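PDB 4UB9: molinate hydrolase from Gulosibacter molinativorax, which hydrolyses the thiocarbamate herbicide molinate, as a zinc-binding member of the amidohydrolase family. Local coordinates for residues T304-E313 / G351-M361; L319-Q329 / A364-D373. All blocks are in the same frame, centred on the assembly; numbering follows the deposited sequence.

Contact 1. Residues T304-E313 / G351-M361; sequences TMTGQAPIPE and GRVHHENDVRM
In the amidohydrolase barrel the loop that leaves strand 299-301, just past the zinc ligand His302, lies along helix 353-363 and is stitched to its first two turns by His354, Asn357 and Arg360. The His354 ring is held between two loop residues: Met305 CA sits over the centre of one face, 3.9 Å from the centroid in a CH-pi contact, and the Gln308 side chain spans the opposite face. NE2 of His354 accepts the backbone N of Gln308 at 2.9 Å, the donor lying 19° out of the ring plane, while ND1 bonds to Phe349 O, so the rotation of the ring is fixed at both nitrogens. Were this histidine an alanine, the amide N of Gln308 would probably lose its acceptor and a gap would open between Met305 and Gln308. One turn on, the Asn357 amide bridges two parts of the loop. Its ND2 donates to Thr304 O at 3.1 Å, more weakly to Thr306 OG1, and its OD1 receives Ile311 N at 3.1 Å, a nearly straight bond (168°) arriving from above the carbonyl plane. Thr304 OG1, set between its backbone N and carbonyl carbon (chi1 47°), donates to the syn side of Asp358 OD1 at 2.7 Å. Arg360, bent at chi3, grips Ile311 O end-on, NH1 at 2.8 Å and NH2 at 2.9 Å, with the oxygen in the guanidinium plane; a long, weak salt bridge runs from NH2 to Glu313 OE1. Val353 CG1 packs against Pro310, and Ile311 CD1 against Met361 SD. This is a beta-alpha loop following a zinc-ligand strand, its Met305 side chain about 6 Å from the zinc, bound by side-chain-to-backbone bonds to a later helix at the metal end of an amidohydrolase TIM barrel.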
loop_
_atom_site.group_PDB
_atom_site.type_symbol
_atom_site.label_atom_id
_atom_site.label_comp_id
_atom_site.label_asym_id
_atom_site.label_seq_id
_atom_site.Cartn_x
_atom_site.Cartn_y
_atom_site.Cartn_z
ATOM N N THR A 304 30.802 3.715 8.733
ATOM C CA THR A 304 30.914 2.300 8.345
ATOM C C THR A 304 29.675 1.749 7.666
ATOM O O THR A 304 29.636 0.570 7.305
ATOM C CB THR A 304 31.209 1.411 9.579
ATOM O OG1 THR A 304 30.313 1.774 10.637
ATOM C CG2 THR A 304 32.621 1.624 10.011
ATOM N N MET A 305 28.645 2.588 7.541
ATOM C CA MET A 305 27.460 2.198 6.804
ATOM C C MET A 305 27.738 2.436 5.309
ATOM O O MET A 305 27.659 3.534 4.818
ATOM C CB MET A 305 26.258 2.972 7.258
ATOM C CG MET A 305 24.981 2.408 6.670
ATOM S SD MET A 305 23.613 3.539 6.938
ATOM C CE MET A 305 23.369 3.360 8.728
ATOM N N THR A 306 28.087 1.377 4.600
ATOM C CA THR A 306 28.641 1.504 3.255
ATOM C C THR A 306 28.021 0.620 2.200
ATOM O O THR A 306 28.715 0.029 1.394
ATOM C CB THR A 306 30.164 1.238 3.262
ATOM O OG1 THR A 306 30.436 -0.090 3.681
ATOM C CG2 THR A 306 30.835 2.201 4.183
ATOM N N GLY A 307 26.705 0.533 2.200
ATOM C CA GLY A 307 26.022 -0.169 1.111
ATOM C C GLY A 307 26.252 -1.669 1.130
ATOM O O GLY A 307 26.128 -2.355 0.123
ATOM N N GLN A 308 26.641 -2.147 2.301
ATOM C CA GLN A 308 27.012 -3.534 2.543
ATOM C C GLN A 308 28.166 -3.988 1.681
ATOM O O GLN A 308 28.288 -5.132 1.370
ATOM C CB GLN A 308 25.826 -4.451 2.368
ATOM C CG GLN A 308 24.864 -4.374 3.541
ATOM C CD GLN A 308 25.413 -4.972 4.808
ATOM O OE1 GLN A 308 25.221 -4.438 5.912
ATOM N NE2 GLN A 308 26.082 -6.088 4.673
ATOM N N ALA A 309 29.052 -3.060 1.360
ATOM C CA ALA A 309 30.283 -3.366 0.653
ATOM C C ALA A 309 31.451 -3.040 1.569
ATOM O O ALA A 309 31.404 -2.080 2.317
ATOM C CB ALA A 309 30.359 -2.565 -0.632
ATOM N N PRO A 310 32.466 -3.895 1.589
ATOM C CA PRO A 310 33.565 -3.701 2.551
ATOM C C PRO A 310 34.450 -2.510 2.245
ATOM O O PRO A 310 34.778 -2.243 1.113
ATOM C CB PRO A 310 34.358 -5.010 2.465
ATOM C CG PRO A 310 34.083 -5.531 1.106
ATOM C CD PRO A 310 32.679 -5.072 0.715
ATOM N N ILE A 311 34.839 -1.811 3.292
ATOM C CA ILE A 311 35.668 -0.646 3.150
ATOM C C ILE A 311 37.062 -1.065 2.648
ATOM O O ILE A 311 37.678 -1.906 3.244
ATOM C CB ILE A 311 35.828 0.101 4.462
ATOM C CG1 ILE A 311 34.488 0.661 4.901
ATOM C CG2 ILE A 311 36.820 1.236 4.282
ATOM C CD1 ILE A 311 34.540 1.399 6.221
ATOM N N PRO A 312 37.537 -0.485 1.542
ATOM C CA PRO A 312 38.864 -0.838 1.053
ATOM C C PRO A 312 39.967 -0.316 1.926
ATOM O O PRO A 312 39.829 0.703 2.632
ATOM C CB PRO A 312 38.953 -0.158 -0.311
ATOM C CG PRO A 312 37.587 0.404 -0.595
ATOM C CD PRO A 312 36.901 0.561 0.731
ATOM N N GLU A 313 41.080 -1.014 1.848
ATOM C CA GLU A 313 42.266 -0.705 2.634
ATOM C C GLU A 313 42.703 0.733 2.420
ATOM O O GLU A 313 43.028 1.449 3.353
ATOM C CB GLU A 313 43.363 -1.712 2.288
ATOM C CG GLU A 313 44.282 -2.026 3.454
ATOM C CD GLU A 313 43.552 -2.405 4.752
ATOM O OE1 GLU A 313 42.805 -3.407 4.778
ATOM O OE2 GLU A 313 43.757 -1.717 5.777
ATOM N N GLY A 351 24.776 -4.655 10.814
ATOM C CA GLY A 351 25.135 -6.034 10.694
ATOM C C GLY A 351 25.922 -6.385 9.463
ATOM O O GLY A 351 26.280 -5.521 8.626
ATOM N N ARG A 352 26.206 -7.689 9.370
ATOM C CA ARG A 352 26.952 -8.312 8.255
ATOM C C ARG A 352 28.243 -7.493 7.940
ATOM O O ARG A 352 29.063 -7.272 8.815
ATOM C CB ARG A 352 26.060 -8.515 6.998
ATOM C CG ARG A 352 24.821 -9.384 7.166
ATOM C CD ARG A 352 23.681 -8.582 7.805
ATOM N NE ARG A 352 22.510 -9.380 8.174
ATOM C CZ ARG A 352 21.297 -9.274 7.615
ATOM N NH1 ARG A 352 21.052 -8.383 6.660
ATOM N NH2 ARG A 352 20.305 -10.066 8.034
ATOM N N VAL A 353 28.364 -7.005 6.707
ATOM C CA VAL A 353 29.555 -6.292 6.262
ATOM C C VAL A 353 29.832 -5.028 7.037
ATOM O O VAL A 353 30.984 -4.668 7.242
ATOM C CB VAL A 353 29.474 -5.993 4.753
ATOM C CG1 VAL A 353 30.624 -5.106 4.313
ATOM C CG2 VAL A 353 29.473 -7.312 3.964
ATOM N N HIS A 354 28.797 -4.379 7.543
ATOM C CA HIS A 354 29.033 -3.174 8.336
ATOM C C HIS A 354 29.611 -3.476 9.695
ATOM O O HIS A 354 30.313 -2.643 10.306
ATOM C CB HIS A 354 27.769 -2.346 8.507
ATOM C CG HIS A 354 27.207 -1.873 7.215
ATOM N ND1 HIS A 354 25.958 -1.308 7.116
ATOM C CD2 HIS A 354 27.671 -1.976 5.947
ATOM C CE1 HIS A 354 25.701 -1.033 5.851
ATOM N NE2 HIS A 354 26.720 -1.439 5.124
ATOM N N HIS A 355 29.286 -4.659 10.184
ATOM C CA HIS A 355 29.866 -5.151 11.434
ATOM C C HIS A 355 31.362 -5.367 11.203
ATOM O O HIS A 355 32.180 -4.946 12.020
ATOM C CB HIS A 355 29.157 -6.451 11.891
ATOM C CG HIS A 355 29.947 -7.282 12.852
ATOM N ND1 HIS A 355 29.972 -7.032 14.217
ATOM C CD2 HIS A 355 30.767 -8.333 12.649
ATOM C CE1 HIS A 355 30.768 -7.900 14.813
ATOM N NE2 HIS A 355 31.263 -8.698 13.884
ATOM N N GLU A 356 31.691 -6.050 10.122
ATOM C CA GLU A 356 33.102 -6.308 9.753
ATOM C C GLU A 356 33.894 -5.047 9.503
ATOM O O GLU A 356 35.078 -4.984 9.798
ATOM C CB GLU A 356 33.180 -7.191 8.524
ATOM C CG GLU A 356 32.754 -8.629 8.813
ATOM C CD GLU A 356 32.255 -9.374 7.571
ATOM O OE1 GLU A 356 32.450 -8.893 6.443
ATOM O OE2 GLU A 356 31.651 -10.455 7.729
ATOM N N ASN A 357 33.231 -4.035 8.964
ATOM C CA ASN A 357 33.854 -2.709 8.805
ATOM C C ASN A 357 34.207 -2.148 10.160
ATOM O O ASN A 357 35.297 -1.652 10.363
ATOM C CB ASN A 357 32.907 -1.718 8.137
ATOM C CG ASN A 357 32.714 -1.970 6.637
ATOM O OD1 ASN A 357 33.541 -2.588 5.967
ATOM N ND2 ASN A 357 31.642 -1.402 6.101
ATOM N N ASP A 358 33.254 -2.239 11.083
ATOM C CA ASP A 358 33.457 -1.740 12.443
ATOM C C ASP A 358 34.697 -2.409 13.047
ATOM O O ASP A 358 35.542 -1.759 13.664
ATOM C CB ASP A 358 32.232 -2.000 13.322
ATOM C CG ASP A 358 31.068 -1.042 13.042
ATOM O OD1 ASP A 358 31.300 0.045 12.463
ATOM O OD2 ASP A 358 29.910 -1.377 13.429
ATOM N N VAL A 359 34.791 -3.724 12.870
ATOM C CA VAL A 359 35.879 -4.491 13.442
ATOM C C VAL A 359 37.229 -4.029 12.897
ATOM O O VAL A 359 38.186 -3.845 13.650
ATOM C CB VAL A 359 35.715 -6.000 13.143
ATOM C CG1 VAL A 359 37.007 -6.762 13.483
ATOM C CG2 VAL A 359 34.580 -6.594 13.945
ATOM N N ARG A 360 37.296 -3.902 11.576
ATOM C CA ARG A 360 38.531 -3.493 10.898
ATOM C C ARG A 360 38.917 -2.059 11.230
ATOM O O ARG A 360 40.103 -1.741 11.351
ATOM C CB ARG A 360 38.420 -3.683 9.412
ATOM C CG ARG A 360 38.333 -5.158 9.045
ATOM C CD ARG A 360 37.991 -5.361 7.574
ATOM N NE ARG A 360 38.879 -4.558 6.739
ATOM C CZ ARG A 360 38.534 -3.841 5.684
ATOM N NH1 ARG A 360 37.278 -3.759 5.253
ATOM N NH2 ARG A 360 39.469 -3.174 5.074
ATOM N N MET A 361 37.934 -1.203 11.453
ATOM C CA MET A 361 38.248 0.152 11.829
ATOM C C MET A 361 38.906 0.199 13.206
ATOM O O MET A 361 39.820 0.989 13.468
ATOM C CB MET A 361 37.004 1.011 11.819
ATOM C CG MET A 361 36.407 1.125 10.448
ATOM S SD MET A 361 36.990 2.535 9.486
ATOM C CE MET A 361 36.104 3.867 10.332
#

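Contact 2. Residues L319-Q329 / A364-D373; sequences LLEKQLWSEVQ and AGVPLVLGTD
Pro367 is the apolar centre, packed against the indole of Trp325: its CB lies over one face of the ring, offset toward the rim, 3.3 Å from CE3. Val369 CG2 joins the same six-membered ring at CE3, 3.7 Å away, and the Trp325 side chain crosses both partners at about a right angle. With CG beside the backbone N (chi1 -64°), the indole comes against Pro367 and Val369, with Leu368 N at its edge, and helix 424-429 packs against it as well. Toward the helix end, Leu320 CD2 meets Val366 CG1, and on the sheet face shared by Ser326 and Leu368, Val328 CG1 touches Leu368 CD2 at 3.9 Å. The strands themselves are parallel neighbours, twisted 47° against each other. Ser326 N donates almost straight (172°) to Pro367 O, and Ser326 O takes Val369 N at 2.9 Å. A water closes the start of the pair, giving its hydrogens to Leu324 O and Pro367 O and accepting one from Ser326 OG at 2.7 Å. At the far edge, Glu327 bends at chi2 and lays OE1 against the backbone of Gly371, 3.1 Å from its CA, leaving little room there for a side chain. Gln329 NE2 donates to the syn side of Glu327 OE1 at 2.9 Å and weakly to OE2, which also receives His302 N; the carboxylate thus takes bonds from both Gln329 and the backbone of a zinc ligand, consistent with a second-shell role. Beyond the glutamine, Asp373, whose OD1 accepts Asn97 ND2, has its side chain about 5 Å from the bound zinc. The paired parallel strands, the second leading to Asp373 beside the zinc, are those of the amidohydrolase TIM barrel, Asp373 being probably the counterpart of the family's metal-centre aspartate.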
loop_
_atom_site.group_PDB
_atom_site.type_symbol
_atom_site.label_atom_id
_atom_site.label_comp_id
_atom_site.label_asym_id
_atom_site.label_seq_id
_atom_site.Cartn_x
_atom_site.Cartn_y
_atom_site.Cartn_z
ATOM N N LEU A 319 42.138 7.572 6.291
ATOM C CA LEU A 319 41.624 8.006 7.582
ATOM C C LEU A 319 42.785 8.158 8.565
ATOM O O LEU A 319 42.837 9.105 9.372
ATOM C CB LEU A 319 40.608 7.002 8.145
ATOM C CG LEU A 319 39.232 6.987 7.476
ATOM C CD1 LEU A 319 38.405 5.798 7.934
ATOM C CD2 LEU A 319 38.466 8.264 7.763
ATOM N N LEU A 320 43.686 7.201 8.514
ATOM C CA LEU A 320 44.872 7.204 9.382
ATOM C C LEU A 320 45.786 8.368 9.028
ATOM O O LEU A 320 46.175 9.153 9.873
ATOM C CB LEU A 320 45.640 5.904 9.231
ATOM C CG LEU A 320 44.898 4.708 9.852
ATOM C CD1 LEU A 320 45.584 3.411 9.465
ATOM C CD2 LEU A 320 44.756 4.811 11.371
ATOM N N GLU A 321 46.052 8.514 7.748
ATOM C CA GLU A 321 46.962 9.532 7.285
ATOM C C GLU A 321 46.397 10.931 7.609
ATOM O O GLU A 321 47.099 11.765 8.106
ATOM C CB GLU A 321 47.224 9.313 5.775
ATOM C CG GLU A 321 48.378 10.114 5.188
ATOM C CD GLU A 321 47.953 11.471 4.633
ATOM O OE1 GLU A 321 46.832 11.590 4.063
ATOM O OE2 GLU A 321 48.747 12.437 4.766
ATOM N N LYS A 322 45.125 11.176 7.315
ATOM C CA LYS A 322 44.497 12.508 7.547
ATOM C C LYS A 322 44.051 12.705 8.970
ATOM O O LYS A 322 43.820 13.804 9.399
ATOM C CB LYS A 322 43.321 12.747 6.610
ATOM C CG LYS A 322 43.742 13.054 5.178
ATOM C CD LYS A 322 42.715 12.634 4.138
ATOM C CE LYS A 322 42.971 13.278 2.768
ATOM N NZ LYS A 322 42.213 14.572 2.706
ATOM N N GLN A 323 43.919 11.607 9.704
ATOM C CA GLN A 323 43.466 11.655 11.123
ATOM C C GLN A 323 42.084 12.291 11.264
ATOM O O GLN A 323 41.891 13.211 12.009
ATOM C CB GLN A 323 44.496 12.377 12.014
ATOM C CG GLN A 323 45.738 11.529 12.268
ATOM C CD GLN A 323 45.422 10.307 13.146
ATOM O OE1 GLN A 323 45.443 9.154 12.685
ATOM N NE2 GLN A 323 45.129 10.559 14.421
ATOM N N LEU A 324 41.162 11.813 10.477
ATOM C CA LEU A 324 39.825 12.305 10.530
ATOM C C LEU A 324 38.999 11.447 11.491
ATOM O O LEU A 324 39.199 10.254 11.597
ATOM C CB LEU A 324 39.175 12.299 9.125
ATOM C CG LEU A 324 39.815 13.184 8.057
ATOM C CD1 LEU A 324 39.168 12.944 6.706
ATOM C CD2 LEU A 324 39.706 14.662 8.416
ATOM N N TRP A 325 38.008 12.086 12.111
ATOM C CA TRP A 325 37.097 11.416 13.008
ATOM C C TRP A 325 35.937 10.743 12.291
ATOM O O TRP A 325 35.177 11.374 11.552
ATOM C CB TRP A 325 36.555 12.391 14.017
ATOM C CG TRP A 325 37.556 12.954 14.898
ATOM C CD1 TRP A 325 38.036 14.211 14.853
ATOM C CD2 TRP A 325 38.180 12.323 16.008
ATOM N NE1 TRP A 325 38.933 14.411 15.876
ATOM C CE2 TRP A 325 39.051 13.261 16.589
ATOM C CE3 TRP A 325 38.101 11.056 16.569
ATOM C CZ2 TRP A 325 39.846 12.974 17.690
ATOM C CZ3 TRP A 325 38.907 10.753 17.686
ATOM C CH2 TRP A 325 39.762 11.714 18.224
ATOM N N SER A 326 35.779 9.462 12.565
ATOM C CA SER A 326 34.592 8.692 12.141
ATOM C C SER A 326 33.675 8.379 13.303
ATOM O O SER A 326 34.150 7.834 14.317
ATOM C CB SER A 326 35.051 7.362 11.581
ATOM O OG SER A 326 35.821 7.546 10.436
ATOM N N GLU A 327 32.382 8.695 13.217
ATOM C CA GLU A 327 31.450 8.076 14.145
ATOM C C GLU A 327 30.897 6.849 13.507
ATOM O O GLU A 327 30.733 6.780 12.303
ATOM C CB GLU A 327 30.392 8.981 14.838
ATOM C CG GLU A 327 29.070 9.198 14.197
ATOM C CD GLU A 327 27.959 8.210 14.528
ATOM O OE1 GLU A 327 27.105 8.477 15.402
ATOM O OE2 GLU A 327 27.887 7.217 13.807
ATOM N N VAL A 328 30.649 5.861 14.342
ATOM C CA VAL A 328 30.112 4.574 13.892
ATOM C C VAL A 328 29.032 4.168 14.844
ATOM O O VAL A 328 28.965 4.676 15.965
ATOM C CB VAL A 328 31.150 3.473 13.829
ATOM C CG1 VAL A 328 32.289 3.891 12.920
ATOM C CG2 VAL A 328 31.675 3.177 15.207
ATOM N N GLN A 329 28.116 3.359 14.326
ATOM C CA GLN A 329 26.868 3.010 15.057
ATOM C C GLN A 329 26.702 1.518 14.987
ATOM O O GLN A 329 26.179 0.991 14.011
ATOM C CB GLN A 329 25.647 3.704 14.489
ATOM C CG GLN A 329 25.710 5.191 14.778
ATOM C CD GLN A 329 24.624 5.999 14.112
ATOM O OE1 GLN A 329 23.584 5.476 13.726
ATOM N NE2 GLN A 329 24.855 7.276 14.009
ATOM N N ALA A 364 42.421 -1.304 13.034
ATOM C CA ALA A 364 43.397 -0.389 12.437
ATOM C C ALA A 364 43.656 0.854 13.284
ATOM O O ALA A 364 44.503 1.657 12.961
ATOM C CB ALA A 364 42.956 0.014 11.040
ATOM N N GLY A 365 42.890 1.032 14.348
ATOM C CA GLY A 365 43.060 2.176 15.256
ATOM C C GLY A 365 42.710 3.533 14.662
ATOM O O GLY A 365 43.316 4.528 15.000
ATOM N N VAL A 366 41.714 3.597 13.795
ATOM C CA VAL A 366 41.287 4.896 13.288
ATOM C C VAL A 366 40.603 5.673 14.398
ATOM O O VAL A 366 40.144 5.110 15.365
ATOM C CB VAL A 366 40.336 4.801 12.097
ATOM C CG1 VAL A 366 40.932 3.926 10.997
ATOM C CG2 VAL A 366 38.969 4.277 12.517
ATOM N N PRO A 367 40.578 7.002 14.280
ATOM C CA PRO A 367 39.943 7.800 15.324
ATOM C C PRO A 367 38.409 7.659 15.299
ATOM O O PRO A 367 37.772 7.851 14.235
ATOM C CB PRO A 367 40.344 9.243 14.954
ATOM C CG PRO A 367 41.509 9.112 14.028
ATOM C CD PRO A 367 41.296 7.839 13.295
ATOM N N LEU A 368 37.833 7.350 16.456
ATOM C CA LEU A 368 36.434 6.946 16.536
ATOM C C LEU A 368 35.692 7.778 17.523
ATOM O O LEU A 368 36.163 8.042 18.620
ATOM C CB LEU A 368 36.324 5.442 16.921
ATOM C CG LEU A 368 36.789 4.476 15.831
ATOM C CD1 LEU A 368 37.074 3.081 16.370
ATOM C CD2 LEU A 368 35.753 4.395 14.713
ATOM N N VAL A 369 34.476 8.101 17.156
ATOM C CA VAL A 369 33.571 8.881 17.989
ATOM C C VAL A 369 32.269 8.154 18.301
ATOM O O VAL A 369 31.659 7.500 17.457
ATOM C CB VAL A 369 33.210 10.180 17.296
ATOM C CG1 VAL A 369 32.022 10.874 17.981
ATOM C CG2 VAL A 369 34.429 11.093 17.298
ATOM N N LEU A 370 31.857 8.237 19.565
ATOM C CA LEU A 370 30.611 7.627 19.979
ATOM C C LEU A 370 29.438 8.454 19.467
ATOM O O LEU A 370 29.354 9.670 19.701
ATOM C CB LEU A 370 30.530 7.495 21.510
ATOM C CG LEU A 370 29.293 6.786 22.099
ATOM C CD1 LEU A 370 29.661 6.176 23.442
ATOM C CD2 LEU A 370 28.098 7.725 22.297
ATOM N N GLY A 371 28.489 7.754 18.864
ATOM C CA GLY A 371 27.199 8.337 18.467
ATOM C C GLY A 371 26.215 7.254 18.127
ATOM O O GLY A 371 26.604 6.176 17.724
ATOM N N THR A 372 24.927 7.540 18.306
ATOM C CA THR A 372 23.908 6.468 18.275
ATOM C C THR A 372 22.619 6.672 17.492
ATOM O O THR A 372 21.884 5.727 17.284
ATOM C CB THR A 372 23.432 6.187 19.712
ATOM O OG1 THR A 372 22.916 7.401 20.266
ATOM C CG2 THR A 372 24.601 5.669 20.571
ATOM N N ASP A 373 22.326 7.903 17.118
ATOM C CA ASP A 373 21.067 8.262 16.474
ATOM C C ASP A 373 19.948 8.138 17.473
ATOM O O ASP A 373 18.790 8.113 17.106
ATOM C CB ASP A 373 20.768 7.400 15.207
ATOM C CG ASP A 373 21.281 8.030 13.864
ATOM O OD1 ASP A 373 21.412 9.277 13.765
ATOM O OD2 ASP A 373 21.560 7.257 12.905
HETATM O O HOH W 1 38.375 7.728 11.365
#

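Overall arrangement
From the N-terminal side, the chain leaves strand 299-301 through the loop 304-313, runs down helix 313-322 into strand 326-328, then passes through helices 333-341 and 347-350 to helix 353-363 and strand 368-370. Contact 1 closes the loop from 304-313 to 351-361, and contact 2 that from 319-329 to 364-373. Their segments alternate, so the two closures cross rather than nest. Contact 1 fastens helix 353-363 to the zinc-side loop; contact 2 pairs the two barrel strands joined by a connection that ends in that helix. Their centres lie about 13 Å apart; Met361 O and Val366 N probably form a hydrogen bond (3.2 Å), Met361 CE packs on Ser326 OG and Asp358 OD1 approaches Val328 CB.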